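PDB 3CPG: pyridoxal phosphate homeostasis protein from Bifidobacterium adolescentis ATCC 15703, which probably binds pyridoxal 5'-phosphate and helps to keep the cellular supply of this cofactor in balance. Local coordinates for residues Glu241-Met246 / Ile260-Thr265. Residues are numbered along the deposited sequence; the frame is centred on the assembly and turned at random.
Sequences ELSMGM and IVRVGT. With ACT (acetate ion), chain B.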
ATOM      1  N   GLU A 241       4.913  -9.207   1.597  1.00  6.72           N
ATOM      2  CA  GLU A 241       3.624  -8.558   1.783  1.00  6.29           C
ATOM      3  C   GLU A 241       2.563  -8.919   0.755  1.00  5.64           C
ATOM      4  O   GLU A 241       2.861  -9.260  -0.393  1.00  5.16           O
ATOM      5  CB  GLU A 241       3.786  -7.033   1.780  1.00  6.74           C
ATOM      6  CG  GLU A 241       4.850  -6.499   2.720  1.00 10.47           C
ATOM      7  CD  GLU A 241       4.377  -6.351   4.157  1.00 14.08           C
ATOM      8  OE1 GLU A 241       3.260  -6.803   4.488  1.00 14.10           O
ATOM      9  OE2 GLU A 241       5.141  -5.771   4.960  1.00 16.38           O
ATOM     10  N   LEU A 242       1.315  -8.845   1.201  1.00  4.11           N
ATOM     11  CA  LEU A 242       0.161  -9.065   0.345  1.00  3.80           C
ATOM     12  C   LEU A 242      -0.739  -7.879   0.641  1.00  4.18           C
ATOM     13  O   LEU A 242      -1.434  -7.849   1.655  1.00  4.53           O
ATOM     14  CB  LEU A 242      -0.554 -10.373   0.687  1.00  4.53           C
ATOM     15  CG  LEU A 242       0.160 -11.646   0.222  1.00  5.25           C
ATOM     16  CD1 LEU A 242      -0.600 -12.869   0.723  1.00  5.04           C
ATOM     17  CD2 LEU A 242       0.254 -11.653  -1.294  1.00  6.58           C
ATOM     18  N   SER A 243      -0.687  -6.880  -0.233  1.00  3.49           N
ATOM     19  CA  SER A 243      -1.498  -5.681  -0.066  1.00  3.33           C
ATOM     20  C   SER A 243      -2.787  -5.932  -0.825  1.00  4.04           C
ATOM     21  O   SER A 243      -2.829  -5.823  -2.048  1.00  4.77           O
ATOM     22  CB  SER A 243      -0.772  -4.466  -0.645  1.00  4.06           C
ATOM     23  OG  SER A 243      -1.533  -3.281  -0.478  1.00  3.91           O
HETATM   24  N   MSE A 244      -3.831  -6.296  -0.090  1.00  3.99           N
HETATM   25  CA  MSE A 244      -5.121  -6.588  -0.698  1.00  5.37           C
HETATM   26  C   MSE A 244      -6.244  -6.456   0.316  1.00  5.34           C
HETATM   27  O   MSE A 244      -6.065  -6.754   1.499  1.00  6.69           O
HETATM   28  CB  MSE A 244      -5.107  -8.002  -1.296  1.00  6.57           C
HETATM   29  CG  MSE A 244      -4.738  -9.116  -0.307  1.00  7.84           C
HETATM   30 SE   MSE A 244      -4.393 -10.793  -1.209  1.00 12.67          SE
HETATM   31  CE  MSE A 244      -4.715 -11.995   0.219  1.00  6.48           C
ATOM     32  N   GLY A 245      -7.400  -6.011  -0.160  1.00  5.50           N
ATOM     33  CA  GLY A 245      -8.544  -5.824   0.709  1.00  6.00           C
ATOM     34  C   GLY A 245      -8.729  -4.346   0.988  1.00  7.49           C
ATOM     35  O   GLY A 245      -7.775  -3.642   1.312  1.00  7.12           O
HETATM   36  N   MSE A 246      -9.958  -3.870   0.840  1.00  7.68           N
HETATM   37  CA  MSE A 246     -10.273  -2.473   1.088  1.00  8.44           C
HETATM   38  C   MSE A 246     -11.548  -2.437   1.917  1.00  8.59           C
HETATM   39  O   MSE A 246     -11.911  -3.443   2.527  1.00  7.71           O
HETATM   40  CB  MSE A 246     -10.444  -1.736  -0.239  1.00 12.28           C
HETATM   41  CG  MSE A 246      -9.192  -1.824  -1.097  1.00 16.46           C
HETATM   42 SE   MSE A 246      -9.177  -0.687  -2.665  1.00 29.13          SE
HETATM   43  CE  MSE A 246     -10.471  -1.671  -3.661  1.00 21.61           C
ATOM     44  N   ILE A 260      -1.617  -6.387   4.436  1.00  5.26           N
ATOM     45  CA  ILE A 260      -1.855  -4.950   4.355  1.00  6.32           C
ATOM     46  C   ILE A 260      -3.204  -4.710   3.695  1.00  5.73           C
ATOM     47  O   ILE A 260      -3.438  -5.153   2.575  1.00  6.11           O
ATOM     48  CB  ILE A 260      -0.806  -4.206   3.492  1.00  5.16           C
ATOM     49  CG1 ILE A 260       0.584  -4.322   4.107  1.00  5.33           C
ATOM     50  CG2 ILE A 260      -1.203  -2.726   3.369  1.00  7.39           C
ATOM     51  CD1 ILE A 260       1.665  -3.659   3.267  1.00  6.69           C
ATOM     52  N   VAL A 261      -4.101  -4.032   4.401  1.00  5.60           N
ATOM     53  CA  VAL A 261      -5.397  -3.705   3.828  1.00  5.16           C
ATOM     54  C   VAL A 261      -5.350  -2.204   3.584  1.00  5.82           C
ATOM     55  O   VAL A 261      -4.801  -1.466   4.399  1.00  7.32           O
ATOM     56  CB  VAL A 261      -6.572  -4.061   4.772  1.00  3.75           C
ATOM     57  CG1 VAL A 261      -6.670  -5.577   4.915  1.00  5.08           C
ATOM     58  CG2 VAL A 261      -6.390  -3.398   6.132  1.00  5.72           C
ATOM     59  N   ARG A 262      -5.888  -1.771   2.447  1.00  6.10           N
ATOM     60  CA  ARG A 262      -5.900  -0.358   2.068  1.00  5.57           C
ATOM     61  C   ARG A 262      -7.316   0.174   2.243  1.00  4.87           C
ATOM     62  O   ARG A 262      -8.207  -0.142   1.461  1.00  6.55           O
ATOM     63  CB  ARG A 262      -5.454  -0.209   0.609  1.00  4.15           C
ATOM     64  CG  ARG A 262      -4.119  -0.874   0.301  1.00  5.69           C
ATOM     65  CD  ARG A 262      -3.656  -0.542  -1.110  1.00  5.25           C
ATOM     66  NE  ARG A 262      -4.653  -0.911  -2.114  1.00  7.11           N
ATOM     67  CZ  ARG A 262      -4.869  -2.151  -2.545  1.00  8.48           C
ATOM     68  NH1 ARG A 262      -4.155  -3.162  -2.069  1.00  6.02           N
ATOM     69  NH2 ARG A 262      -5.811  -2.379  -3.451  1.00  8.75           N
ATOM     70  N   VAL A 263      -7.513   1.003   3.264  1.00  5.38           N
ATOM     71  CA  VAL A 263      -8.840   1.517   3.572  1.00  4.43           C
ATOM     72  C   VAL A 263      -9.003   3.028   3.441  1.00  5.50           C
ATOM     73  O   VAL A 263      -8.231   3.806   4.005  1.00  5.02           O
ATOM     74  CB  VAL A 263      -9.244   1.095   5.004  1.00  5.16           C
ATOM     75  CG1 VAL A 263     -10.693   1.465   5.276  1.00  8.13           C
ATOM     76  CG2 VAL A 263      -9.030  -0.408   5.178  1.00  7.37           C
ATOM     77  N   GLY A 264     -10.027   3.429   2.695  1.00  6.22           N
ATOM     78  CA  GLY A 264     -10.307   4.838   2.503  1.00  6.78           C
ATOM     79  C   GLY A 264     -11.648   5.234   3.094  1.00  7.90           C
ATOM     80  O   GLY A 264     -11.709   5.868   4.145  1.00  7.41           O
ATOM     81  N   THR A 265     -12.724   4.834   2.423  1.00  7.76           N
ATOM     82  CA  THR A 265     -14.082   5.166   2.845  1.00  9.60           C
ATOM     83  C   THR A 265     -14.459   4.811   4.285  1.00  8.55           C
ATOM     84  O   THR A 265     -15.084   5.617   4.981  1.00  7.69           O
ATOM     85  CB  THR A 265     -15.109   4.525   1.891  1.00 11.17           C
ATOM     86  OG1 THR A 265     -14.834   4.952   0.552  1.00 16.56           O
ATOM     87  CG2 THR A 265     -16.518   4.939   2.259  1.00 14.42           C
TER
HETATM   88  C   ACT B 301     -12.044   2.162   0.095  1.00 11.27           C
HETATM   89  O   ACT B 301     -12.018   3.379   0.072  1.00 11.57           O
HETATM   90  OXT ACT B 301     -11.516   1.558   1.015  1.00  8.36           O
HETATM   91  CH3 ACT B 301     -12.728   1.404  -1.016  1.00 13.68           C
HETATM   92  O   HOH W   1      -7.563  -5.286  -2.880  1.00 11.34           O
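S243 and I260 bridge two neighbouring parallel strands, 241-243 and 260-263, and with them close the TIM barrel: 241-243 also pairs with strand 196-202, and 260-263 with strand 51-55. The chain between them carries helix 250-255, the usual helical crossover of a parallel barrel.

Three backbone bonds hold the pair. I260 N reaches L242 O at 3.1 Å. M244 N gives to I260 O and R262 N to G245 O, both at 2.9 Å. Beyond S243 the first segment still follows its partner, and M246 CA lies 3.1 Å from R262 O in a CA-H...O contact. At phi 104° and psi 132°, a side chain on G245 would press against the carbonyl oxygen of M244.

Among the side chains, R262 does most of the polar work. A bend at chi3 (-56°) turns its guanidinium back toward S243, where NH1 meets OG at 3.1 Å within the guanidinium plane and makes a weak bond to S243 O. OG is gripped a second time by E139, whose carboxylate probably helps to balance the buried arginine. NH2 bonds to T203 O and, weakly, to a water that also accepts from G245 N.

The remaining side-chain contacts are van der Waals. I260 CG1 and CD1 pack against E241 OE1, each carbon 3.7 Å from that oxygen, and the two side chains cross at about a right angle; the carboxylate itself is held by T259 and by a salt bridge to R51. M246 SE comes to 3.8 Å from R262 NH2. The M246 side chain lies about 7 Å from that of K57, the lysine predicted to carry pyridoxal phosphate, which is not attached in this structure. Close by, an acetate, probably from the crystallisation liquor, accepts from the backbone of G264 and T265, with T265 N 2.9 Å from acetate O.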